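Local structure of RTX-adhesin (Marinomonas primoryensis, 5IRB) at residues L48-V53 and S75-R80; P14-S19 and A23-G28; A221-D226 and A230-G235. The protein binds calcium as part of a giant adhesin that attaches its Antarctic bacterium to diatoms and ice, probably in the region that retains it at the cell surface. All blocks are in the same frame, centred on the assembly; numbering follows the deposited sequence.

How the interactions relate
The three contacts follow one another along the chain: interaction 2 closes first, then interaction 1, and interaction 3 comes far later. Interactions 1 and 2 belong to the same N-terminal part of an elongated chain, their centres 13 Å apart, and they touch where Ser75 CB packs on Ala26 CB at 3.9 Å. Strand 20-21, between the segments of interaction 2, and strand 43-50 of interaction 1 lie in one mixed sheet. Interaction 3 repeats the loop-and-helix calcium site of interaction 2 with centres 97 Å away, beside the equivalent sheet near the other end. Calcium thus holds together loops and short helices in the first and last of a row of similar beta-sandwich domains.

Interaction 1. Residues L48-V53 and S75-R80; sequences LVINGV and SADSDR. With CA (calcium ion), chain H.
Asn51 and Asp77 meet where strand 43-50 ends and helix 71-76 has just finished. The Asn51 backbone N donates to Asp77 OD1 at 2.9 Å, nearly straight at 165°; the oxygen accepts with its anti lone pair, the one turned away from OD2. On the packed side, Ile50 lays its CG2 branch across Asp77 at about a right angle, 3.9 Å from Asp77 CB. The Asn51 amide lies against the Ala76 methyl, with Asn51 ND2 3.5 Å from Ala76 CB, while the same nitrogen is hydrogen-bonded to Asp73 OD1 in helix 71-76.

The opposite character appears around the calcium ion, where water supplies much of the shell. With its carboxylate swung anti to the backbone N (chi1 179°), Asp77 holds the metal through both oxygens, OD1 at 2.4 Å and OD2 at 2.6 Å. Asp79 adds OD1 alone, and three waters join them. One water also donates to Val49 O, linking the strand to the metal indirectly; another donates to Asp79 OD2. Completed by the carbonyl of Ile81, this is a calcium site in a loop between helix and strand, stapled to a type I' beta hairpin of a beta-sandwich domain.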
ATOM      1  N   LEU A  48      25.745  41.156  -1.338  1.00 35.75           N
ATOM      2  CA  LEU A  48      25.583  39.706  -1.439  1.00 35.56           C
ATOM      3  C   LEU A  48      25.244  39.353  -2.869  1.00 36.23           C
ATOM      4  O   LEU A  48      24.478  40.065  -3.508  1.00 35.83           O
ATOM      5  CB  LEU A  48      24.442  39.201  -0.561  1.00 36.42           C
ATOM      6  CG  LEU A  48      24.344  39.357   0.950  1.00 36.93           C
ATOM      7  CD1 LEU A  48      23.214  38.476   1.456  1.00 37.58           C
ATOM      8  CD2 LEU A  48      25.637  38.972   1.616  1.00 36.57           C
ATOM      9  N   VAL A  49      25.777  38.244  -3.370  1.00 35.95           N
ATOM     10  CA  VAL A  49      25.358  37.766  -4.688  1.00 36.78           C
ATOM     11  C   VAL A  49      24.828  36.353  -4.564  1.00 36.33           C
ATOM     12  O   VAL A  49      25.475  35.492  -3.982  1.00 35.16           O
ATOM     13  CB  VAL A  49      26.493  37.819  -5.735  1.00 37.82           C
ATOM     14  CG1 VAL A  49      25.999  37.268  -7.083  1.00 39.92           C
ATOM     15  CG2 VAL A  49      27.012  39.252  -5.886  1.00 38.43           C
ATOM     16  N   ILE A  50      23.650  36.120  -5.133  1.00 37.20           N
ATOM     17  CA  ILE A  50      22.991  34.827  -5.045  1.00 37.87           C
ATOM     18  C   ILE A  50      22.241  34.602  -6.332  1.00 38.51           C
ATOM     19  O   ILE A  50      21.410  35.426  -6.735  1.00 38.14           O
ATOM     20  CB  ILE A  50      21.984  34.743  -3.863  1.00 38.61           C
ATOM     21  CG1 ILE A  50      22.638  35.126  -2.531  1.00 38.21           C
ATOM     22  CG2 ILE A  50      21.370  33.363  -3.780  1.00 39.43           C
ATOM     23  CD1 ILE A  50      21.665  35.722  -1.544  1.00 38.80           C
ATOM     24  N   ASN A  51      22.558  33.487  -6.982  1.00 39.14           N
ATOM     25  CA  ASN A  51      21.927  33.112  -8.252  1.00 40.46           C
ATOM     26  C   ASN A  51      22.096  34.242  -9.278  1.00 41.45           C
ATOM     27  O   ASN A  51      21.178  34.558 -10.031  1.00 42.41           O
ATOM     28  CB  ASN A  51      20.447  32.762  -8.008  1.00 40.86           C
ATOM     29  CG  ASN A  51      19.739  32.198  -9.257  1.00 42.74           C
ATOM     30  OD1 ASN A  51      20.326  31.446 -10.022  1.00 43.82           O
ATOM     31  ND2 ASN A  51      18.476  32.559  -9.439  1.00 43.02           N
ATOM     32  N   GLY A  52      23.282  34.864  -9.281  1.00 41.11           N
ATOM     33  CA  GLY A  52      23.556  36.049 -10.086  1.00 42.07           C
ATOM     34  C   GLY A  52      22.846  37.342  -9.706  1.00 42.20           C
ATOM     35  O   GLY A  52      22.953  38.365 -10.398  1.00 44.43           O
ATOM     36  N   VAL A  53      22.148  37.332  -8.578  1.00 40.69           N
ATOM     37  CA  VAL A  53      21.359  38.497  -8.196  1.00 40.72           C
ATOM     38  C   VAL A  53      22.053  39.164  -7.015  1.00 38.78           C
ATOM     39  O   VAL A  53      22.434  38.495  -6.051  1.00 36.81           O
ATOM     40  CB  VAL A  53      19.914  38.126  -7.807  1.00 41.30           C
ATOM     41  CG1 VAL A  53      19.145  39.367  -7.400  1.00 42.20           C
ATOM     42  CG2 VAL A  53      19.200  37.409  -8.964  1.00 43.34           C
ATOM     43  N   SER A  75      17.361  28.958  -3.588  1.00 40.09           N
ATOM     44  CA  SER A  75      17.062  27.614  -4.056  1.00 42.17           C
ATOM     45  C   SER A  75      17.732  27.320  -5.406  1.00 42.62           C
ATOM     46  O   SER A  75      18.266  26.227  -5.620  1.00 43.43           O
ATOM     47  CB  SER A  75      15.545  27.436  -4.163  1.00 43.98           C
ATOM     48  OG  SER A  75      15.235  26.173  -4.714  1.00 47.18           O
ATOM     49  N   ALA A  76      17.769  28.324  -6.275  1.00 43.03           N
ATOM     50  CA  ALA A  76      18.366  28.193  -7.604  1.00 43.67           C
ATOM     51  C   ALA A  76      19.888  28.334  -7.640  1.00 43.21           C
ATOM     52  O   ALA A  76      20.512  27.954  -8.638  1.00 43.66           O
ATOM     53  CB  ALA A  76      17.745  29.205  -8.554  1.00 44.56           C
ATOM     54  N   ASP A  77      20.483  28.907  -6.591  1.00 42.09           N
ATOM     55  CA  ASP A  77      21.912  29.248  -6.632  1.00 41.46           C
ATOM     56  C   ASP A  77      22.739  27.990  -6.896  1.00 41.93           C
ATOM     57  O   ASP A  77      22.760  27.060  -6.085  1.00 41.46           O
ATOM     58  CB  ASP A  77      22.352  29.926  -5.320  1.00 39.84           C
ATOM     59  CG  ASP A  77      23.835  30.288  -5.303  1.00 39.95           C
ATOM     60  OD1 ASP A  77      24.214  31.370  -5.841  1.00 39.60           O
ATOM     61  OD2 ASP A  77      24.629  29.479  -4.744  1.00 39.40           O
ATOM     62  N   SER A  78      23.441  27.995  -8.028  1.00 43.21           N
ATOM     63  CA  SER A  78      24.065  26.777  -8.553  1.00 44.95           C
ATOM     64  C   SER A  78      24.989  26.074  -7.561  1.00 43.73           C
ATOM     65  O   SER A  78      24.915  24.854  -7.429  1.00 43.72           O
ATOM     66  CB  SER A  78      24.826  27.068  -9.844  1.00 47.15           C
ATOM     67  OG  SER A  78      25.515  28.294  -9.746  1.00 48.50           O
ATOM     68  N   ASP A  79      25.862  26.807  -6.865  1.00 41.26           N
ATOM     69  CA  ASP A  79      26.780  26.104  -5.975  1.00 40.46           C
ATOM     70  C   ASP A  79      26.337  26.094  -4.519  1.00 38.45           C
ATOM     71  O   ASP A  79      27.082  25.628  -3.667  1.00 38.31           O
ATOM     72  CB  ASP A  79      28.197  26.673  -6.091  1.00 40.98           C
ATOM     73  CG  ASP A  79      28.275  28.148  -5.735  1.00 39.95           C
ATOM     74  OD1 ASP A  79      27.235  28.768  -5.474  1.00 38.79           O
ATOM     75  OD2 ASP A  79      29.390  28.685  -5.732  1.00 40.96           O
ATOM     76  N   ARG A  80      25.126  26.572  -4.242  1.00 37.31           N
ATOM     77  CA  ARG A  80      24.633  26.666  -2.861  1.00 36.74           C
ATOM     78  C   ARG A  80      25.630  27.424  -1.971  1.00 35.77           C
ATOM     79  O   ARG A  80      25.913  27.025  -0.842  1.00 35.75           O
ATOM     80  CB  ARG A  80      24.322  25.274  -2.280  1.00 37.89           C
ATOM     81  CG  ARG A  80      22.972  24.663  -2.750  1.00 38.79           C
ATOM     82  CD  ARG A  80      23.048  24.034  -4.129  1.00 40.15           C
ATOM     83  NE  ARG A  80      21.837  23.263  -4.447  1.00 41.44           N
ATOM     84  CZ  ARG A  80      20.723  23.777  -4.967  1.00 41.82           C
ATOM     85  NH1 ARG A  80      20.643  25.072  -5.255  1.00 41.49           N
ATOM     86  NH2 ARG A  80      19.681  22.997  -5.211  1.00 42.93           N
TER
HETATM   87 CA    CA H 606      26.544  31.021  -5.469  1.00 38.80          CA
HETATM   88  O   HOH W   1      26.544  33.562  -5.723  1.00 31.99           O
HETATM   89  O   HOH W   2      26.390  30.777  -7.986  0.50 24.22           O
HETATM   90  O   HOH W   3      28.983  31.335  -5.672  1.00 32.64           O

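Interaction 2. Residues P14-S19 and A23-G28; sequences PVTGDS and AAEAGG. With CA (calcium ion), chain C.
Thr16 and Glu25 are the nearest residues of two backbones that stay well apart, their CA atoms 8.5 Å from each other. Residues 14-19 form a loop with a type II beta turn from Pro14 to Gly17, whereas 23-26 is a single short helix followed by two glycines. What bridges them is a calcium ion.

Glu25 and Thr16 approach from opposite directions. The glutamate chain runs extended beyond CG (chi2 172°), and its carboxylate takes the metal through both oxygens, OE1 at 2.6 Å and OE2 at 2.4 Å. Thr16 answers with OG1, placed between its own backbone N and carbonyl carbon (chi1 65°), at 2.6 Å from the calcium. Its CB and methyl rest against the same carboxylate, with Thr16 CB 3.3 Å from Glu25 OE2. Asp18 contributes OD1, and three waters also bind, two of them at long distances; one water donates to Thr16 O and another to Asp18 OD2. The ion probably offsets the charge of the two carboxylates.

The carbonyl of Val20, in strand 20-21, rounds off a surface calcium site built from a loop and a bidentate helix glutamate. Thr16 and Ala26 both pack on Ile21 of that strand, and Val15 reaches Leu32 of strand 29-38 and Phe104 of strand 95-106.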
ATOM      1  N   PRO A  14      24.566  31.405   9.705  1.00 41.14           N
ATOM      2  CA  PRO A  14      23.950  30.255   9.031  1.00 40.76           C
ATOM      3  C   PRO A  14      22.615  30.629   8.402  1.00 39.78           C
ATOM      4  O   PRO A  14      21.806  31.300   9.038  1.00 40.38           O
ATOM      5  CB  PRO A  14      23.764  29.248  10.165  1.00 43.27           C
ATOM      6  CG  PRO A  14      24.907  29.553  11.091  1.00 44.29           C
ATOM      7  CD  PRO A  14      25.061  31.052  11.051  1.00 43.08           C
ATOM      8  N   VAL A  15      22.407  30.212   7.159  1.00 38.35           N
ATOM      9  CA  VAL A  15      21.208  30.565   6.423  1.00 37.87           C
ATOM     10  C   VAL A  15      19.922  30.007   7.048  1.00 39.40           C
ATOM     11  O   VAL A  15      19.781  28.788   7.209  1.00 39.84           O
ATOM     12  CB  VAL A  15      21.327  30.118   4.964  1.00 37.13           C
ATOM     13  CG1 VAL A  15      20.018  30.346   4.238  1.00 37.21           C
ATOM     14  CG2 VAL A  15      22.479  30.873   4.286  1.00 36.34           C
ATOM     15  N   THR A  16      19.007  30.918   7.391  1.00 40.14           N
ATOM     16  CA  THR A  16      17.813  30.648   8.206  1.00 42.27           C
ATOM     17  C   THR A  16      18.104  29.929   9.521  1.00 44.43           C
ATOM     18  O   THR A  16      17.266  29.168  10.015  1.00 46.22           O
ATOM     19  CB  THR A  16      16.773  29.794   7.443  1.00 42.31           C
ATOM     20  OG1 THR A  16      17.311  28.491   7.187  1.00 41.51           O
ATOM     21  CG2 THR A  16      16.394  30.452   6.140  1.00 41.34           C
ATOM     22  N   GLY A  17      19.281  30.161  10.091  1.00 45.03           N
ATOM     23  CA  GLY A  17      19.640  29.514  11.341  1.00 47.18           C
ATOM     24  C   GLY A  17      20.084  28.059  11.257  1.00 48.20           C
ATOM     25  O   GLY A  17      21.062  27.685  11.913  1.00 49.62           O
ATOM     26  N   ASP A  18      19.361  27.225  10.511  1.00 47.72           N
ATOM     27  CA  ASP A  18      19.742  25.818  10.380  1.00 48.22           C
ATOM     28  C   ASP A  18      20.557  25.469   9.125  1.00 45.86           C
ATOM     29  O   ASP A  18      20.842  24.288   8.894  1.00 46.56           O
ATOM     30  CB  ASP A  18      18.496  24.920  10.444  1.00 49.66           C
ATOM     31  CG  ASP A  18      17.572  25.084   9.245  1.00 49.20           C
ATOM     32  OD1 ASP A  18      17.719  26.070   8.504  1.00 47.71           O
ATOM     33  OD2 ASP A  18      16.681  24.217   9.044  1.00 50.36           O
ATOM     34  N   SER A  19      20.919  26.474   8.325  1.00 43.14           N
ATOM     35  CA  SER A  19      21.711  26.262   7.105  1.00 41.40           C
ATOM     36  C   SER A  19      20.961  25.461   6.018  1.00 40.19           C
ATOM     37  O   SER A  19      21.575  25.030   5.035  1.00 38.64           O
ATOM     38  CB  SER A  19      23.029  25.553   7.424  1.00 42.73           C
ATOM     39  OG  SER A  19      23.894  26.378   8.175  1.00 43.87           O
ATOM     40  N   ALA A  23      11.144  23.882   1.132  1.00 42.76           N
ATOM     41  CA  ALA A  23      10.165  24.314   0.138  1.00 43.46           C
ATOM     42  C   ALA A  23       9.497  25.618   0.523  1.00 44.02           C
ATOM     43  O   ALA A  23       9.279  26.489  -0.317  1.00 44.11           O
ATOM     44  CB  ALA A  23       9.066  23.207  -0.066  1.00 45.33           C
ATOM     45  N   ALA A  24       9.067  25.710   1.773  1.00 45.18           N
ATOM     46  CA  ALA A  24       8.350  26.895   2.221  1.00 46.49           C
ATOM     47  C   ALA A  24       9.281  28.122   2.235  1.00 45.28           C
ATOM     48  O   ALA A  24       8.892  29.219   1.820  1.00 45.93           O
ATOM     49  CB  ALA A  24       7.743  26.661   3.594  1.00 48.24           C
ATOM     50  N   GLU A  25      10.518  27.925   2.680  1.00 43.83           N
ATOM     51  CA  GLU A  25      11.498  29.007   2.685  1.00 42.63           C
ATOM     52  C   GLU A  25      11.798  29.454   1.255  1.00 42.22           C
ATOM     53  O   GLU A  25      11.783  30.652   0.958  1.00 42.07           O
ATOM     54  CB  GLU A  25      12.772  28.579   3.420  1.00 41.42           C
ATOM     55  CG  GLU A  25      12.542  28.419   4.920  1.00 42.74           C
ATOM     56  CD  GLU A  25      13.722  27.820   5.639  1.00 42.43           C
ATOM     57  OE1 GLU A  25      14.422  26.978   5.034  1.00 41.70           O
ATOM     58  OE2 GLU A  25      13.963  28.210   6.805  1.00 43.20           O
ATOM     59  N   ALA A  26      12.049  28.486   0.379  1.00 42.07           N
ATOM     60  CA  ALA A  26      12.280  28.744  -1.044  1.00 42.19           C
ATOM     61  C   ALA A  26      11.150  29.514  -1.729  1.00 44.19           C
ATOM     62  O   ALA A  26      11.390  30.318  -2.642  1.00 44.52           O
ATOM     63  CB  ALA A  26      12.520  27.423  -1.775  1.00 42.52           C
ATOM     64  N   GLY A  27       9.917  29.266  -1.302  1.00 46.01           N
ATOM     65  CA  GLY A  27       8.789  29.943  -1.902  1.00 48.07           C
ATOM     66  C   GLY A  27       8.503  31.338  -1.387  1.00 49.36           C
ATOM     67  O   GLY A  27       7.552  31.969  -1.841  1.00 51.34           O
ATOM     68  N   GLY A  28       9.312  31.846  -0.458  1.00 48.42           N
ATOM     69  CA  GLY A  28       9.074  33.191   0.046  1.00 49.80           C
ATOM     70  C   GLY A  28      10.329  34.044   0.099  1.00 48.24           C
ATOM     71  O   GLY A  28      11.301  33.778  -0.601  1.00 46.30           O
TER
HETATM   72 CA    CA C 601      15.589  26.568   7.331  1.00 38.49          CA
HETATM   73  O   HOH W   4      15.213  27.443   9.631  1.00 49.95           O
HETATM   74  O   HOH W   5      14.482  24.009   7.264  1.00 39.19           O
HETATM   75  O   HOH W   6      13.362  25.308   8.634  1.00 44.10           O

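Interaction 3. Residues A221-D226 and A230-G235; sequences AITSDD and ASEAAG. With CA (calcium ion), chain K; CA (calcium ion), chain E.
Thr223 and Glu232 face each other across a calcium ion, and their side chains arrive from opposite directions. Glu232 offers both carboxylate oxygens, OE1 and OE2 each 2.6 Å from the metal, while Thr223 OG1 binds from the loop at 2.5 Å. The threonine methyl rests against the carboxylate in van der Waals contact, Thr223 CG2 3.3 Å from Glu232 OE2. Asp225 supplies OD1 only, its second oxygen receiving a hydrogen bond from a water that is itself a ligand, 2.3 Å from the calcium. The carbonyl of Val227 also binds the ion. Gathered round it, the carboxylates of Asp225 and Glu232 probably have their like charges screened by the metal.

The next shell lies behind these ligands. Residues 223-226 make a type I beta turn, closed by a backbone hydrogen bond from Asp226 N to Thr223 O, consistent with presenting both Thr223 and Asp225 to the ion. On the helix side, Asn229 OD1 accepts from Glu232 N, and the glutamate side chain runs extended beyond CG to span the distance (chi2 160°).

Further out, Asp226 turns to a second calcium. Its carboxylate, anti to the backbone N (chi1 -157°), holds that ion with OD1 and OD2, each at 2.4 Å, alongside four waters and the carbonyl of Thr309. The same OD1 accepts a hydrogen bond from Ile222 N at 2.8 Å, almost straight at 176°, through the lone pair turned away from OD2; this ties the carboxylate to the start of the loop. Ile222 packs on Ser308 and His310 of strand 301-312 and on Ile228. Consecutive aspartates thus serve two separate calcium sites at the edge of a beta-sandwich domain of this RTX adhesin.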
ATOM      1  N   ALA A 221     -29.641 -46.377 -13.956  1.00 41.15           N
ATOM      2  CA  ALA A 221     -30.612 -47.359 -13.524  1.00 42.86           C
ATOM      3  C   ALA A 221     -30.057 -48.190 -12.375  1.00 43.71           C
ATOM      4  O   ALA A 221     -28.855 -48.487 -12.331  1.00 43.54           O
ATOM      5  CB  ALA A 221     -31.010 -48.261 -14.717  1.00 44.55           C
ATOM      6  N   ILE A 222     -30.925 -48.540 -11.439  1.00 45.03           N
ATOM      7  CA  ILE A 222     -30.519 -49.346 -10.298  1.00 47.03           C
ATOM      8  C   ILE A 222     -30.619 -50.806 -10.698  1.00 50.16           C
ATOM      9  O   ILE A 222     -31.710 -51.374 -10.732  1.00 51.00           O
ATOM     10  CB  ILE A 222     -31.387 -49.050  -9.066  1.00 46.95           C
ATOM     11  CG1 ILE A 222     -31.472 -47.535  -8.821  1.00 45.41           C
ATOM     12  CG2 ILE A 222     -30.893 -49.829  -7.844  1.00 48.33           C
ATOM     13  CD1 ILE A 222     -30.141 -46.841  -8.745  1.00 43.68           C
ATOM     14  N   THR A 223     -29.465 -51.397 -11.000  1.00 52.20           N
ATOM     15  CA  THR A 223     -29.348 -52.598 -11.850  1.00 55.50           C
ATOM     16  C   THR A 223     -29.936 -52.314 -13.244  1.00 56.61           C
ATOM     17  O   THR A 223     -30.525 -51.250 -13.483  1.00 54.82           O
ATOM     18  CB  THR A 223     -30.022 -53.845 -11.226  1.00 58.28           C
ATOM     19  OG1 THR A 223     -31.438 -53.637 -11.126  1.00 57.15           O
ATOM     20  CG2 THR A 223     -29.444 -54.126  -9.836  1.00 59.00           C
ATOM     21  N   SER A 224     -29.771 -53.260 -14.168  1.00 60.02           N
ATOM     22  CA  SER A 224     -30.045 -52.988 -15.587  1.00 60.43           C
ATOM     23  C   SER A 224     -31.519 -52.637 -15.892  1.00 60.23           C
ATOM     24  O   SER A 224     -31.805 -51.857 -16.810  1.00 59.54           O
ATOM     25  CB  SER A 224     -29.606 -54.178 -16.439  1.00 62.99           C
ATOM     26  OG  SER A 224     -29.858 -55.380 -15.752  1.00 65.12           O
ATOM     27  N   ASP A 225     -32.448 -53.214 -15.142  1.00 60.70           N
ATOM     28  CA  ASP A 225     -33.863 -52.919 -15.352  1.00 60.62           C
ATOM     29  C   ASP A 225     -34.460 -51.935 -14.341  1.00 58.07           C
ATOM     30  O   ASP A 225     -35.660 -51.679 -14.375  1.00 58.04           O
ATOM     31  CB  ASP A 225     -34.672 -54.228 -15.345  1.00 63.58           C
ATOM     32  CG  ASP A 225     -34.722 -54.891 -13.973  1.00 64.65           C
ATOM     33  OD1 ASP A 225     -34.209 -54.344 -12.973  1.00 62.00           O
ATOM     34  OD2 ASP A 225     -35.282 -55.996 -13.892  1.00 69.60           O
ATOM     35  N   ASP A 226     -33.622 -51.390 -13.459  1.00 56.14           N
ATOM     36  CA  ASP A 226     -34.024 -50.339 -12.521  1.00 53.35           C
ATOM     37  C   ASP A 226     -35.013 -50.905 -11.488  1.00 55.07           C
ATOM     38  O   ASP A 226     -35.820 -50.173 -10.907  1.00 54.41           O
ATOM     39  CB  ASP A 226     -34.625 -49.143 -13.268  1.00 51.62           C
ATOM     40  CG  ASP A 226     -34.553 -47.856 -12.482  1.00 49.36           C
ATOM     41  OD1 ASP A 226     -33.550 -47.622 -11.750  1.00 49.09           O
ATOM     42  OD2 ASP A 226     -35.510 -47.063 -12.608  1.00 48.52           O
ATOM     43  N   ALA A 230     -35.431 -60.073  -5.362  1.00 79.85           N
ATOM     44  CA  ALA A 230     -35.086 -60.745  -4.104  1.00 82.73           C
ATOM     45  C   ALA A 230     -33.582 -61.027  -4.043  1.00 82.64           C
ATOM     46  O   ALA A 230     -32.910 -60.799  -3.028  1.00 82.34           O
ATOM     47  CB  ALA A 230     -35.887 -62.029  -3.948  1.00 86.81           C
ATOM     48  N   SER A 231     -33.063 -61.513  -5.161  1.00 82.81           N
ATOM     49  CA  SER A 231     -31.670 -61.903  -5.277  1.00 83.36           C
ATOM     50  C   SER A 231     -30.676 -60.734  -5.193  1.00 79.75           C
ATOM     51  O   SER A 231     -29.690 -60.799  -4.458  1.00 81.14           O
ATOM     52  CB  SER A 231     -31.493 -62.667  -6.595  1.00 85.76           C
ATOM     53  OG  SER A 231     -30.168 -62.569  -7.073  1.00 86.75           O
ATOM     54  N   GLU A 232     -30.940 -59.674  -5.956  1.00 75.04           N
ATOM     55  CA  GLU A 232     -30.144 -58.454  -5.917  1.00 70.63           C
ATOM     56  C   GLU A 232     -30.148 -57.827  -4.523  1.00 70.06           C
ATOM     57  O   GLU A 232     -29.117 -57.344  -4.045  1.00 68.46           O
ATOM     58  CB  GLU A 232     -30.655 -57.441  -6.957  1.00 66.64           C
ATOM     59  CG  GLU A 232     -30.250 -57.749  -8.405  1.00 66.04           C
ATOM     60  CD  GLU A 232     -31.134 -57.063  -9.439  1.00 63.78           C
ATOM     61  OE1 GLU A 232     -32.198 -56.544  -9.068  1.00 63.49           O
ATOM     62  OE2 GLU A 232     -30.768 -57.051 -10.629  1.00 62.29           O
ATOM     63  N   ALA A 233     -31.315 -57.844  -3.880  1.00 71.49           N
ATOM     64  CA  ALA A 233     -31.468 -57.360  -2.505  1.00 71.73           C
ATOM     65  C   ALA A 233     -30.643 -58.128  -1.475  1.00 74.59           C
ATOM     66  O   ALA A 233     -30.200 -57.560  -0.473  1.00 75.17           O
ATOM     67  CB  ALA A 233     -32.923 -57.397  -2.109  1.00 72.36           C
ATOM     68  N   ALA A 234     -30.431 -59.411  -1.734  1.00 77.04           N
ATOM     69  CA  ALA A 234     -29.588 -60.254  -0.890  1.00 79.53           C
ATOM     70  C   ALA A 234     -28.110 -59.849  -0.907  1.00 78.13           C
ATOM     71  O   ALA A 234     -27.378 -60.118   0.050  1.00 79.59           O
ATOM     72  CB  ALA A 234     -29.745 -61.718  -1.304  1.00 83.53           C
ATOM     73  N   GLY A 235     -27.674 -59.212  -1.992  1.00 74.78           N
ATOM     74  CA  GLY A 235     -26.258 -58.975  -2.219  1.00 73.91           C
ATOM     75  C   GLY A 235     -25.797 -57.529  -2.212  1.00 70.19           C
ATOM     76  O   GLY A 235     -26.293 -56.698  -1.452  1.00 68.86           O
TER
HETATM   77 CA    CA K 609     -32.777 -55.672 -11.499  1.00 52.90          CA
HETATM   78 CA    CA E 603     -34.179 -45.274 -11.798  1.00 41.98          CA
HETATM   79  O   HOH W   7     -34.286 -57.444 -11.756  1.00 59.65           O
HETATM   80  O   HOH W   8     -31.877 -44.767 -10.881  1.00 34.37           O
HETATM   81  O   HOH W   9     -33.769 -42.815 -11.422  1.00 37.73           O
HETATM   82  O   HOH W  10     -33.303 -44.984 -14.168  1.00 31.12           O
HETATM   83  O   HOH W  11     -36.249 -44.003 -12.286  1.00 39.83           O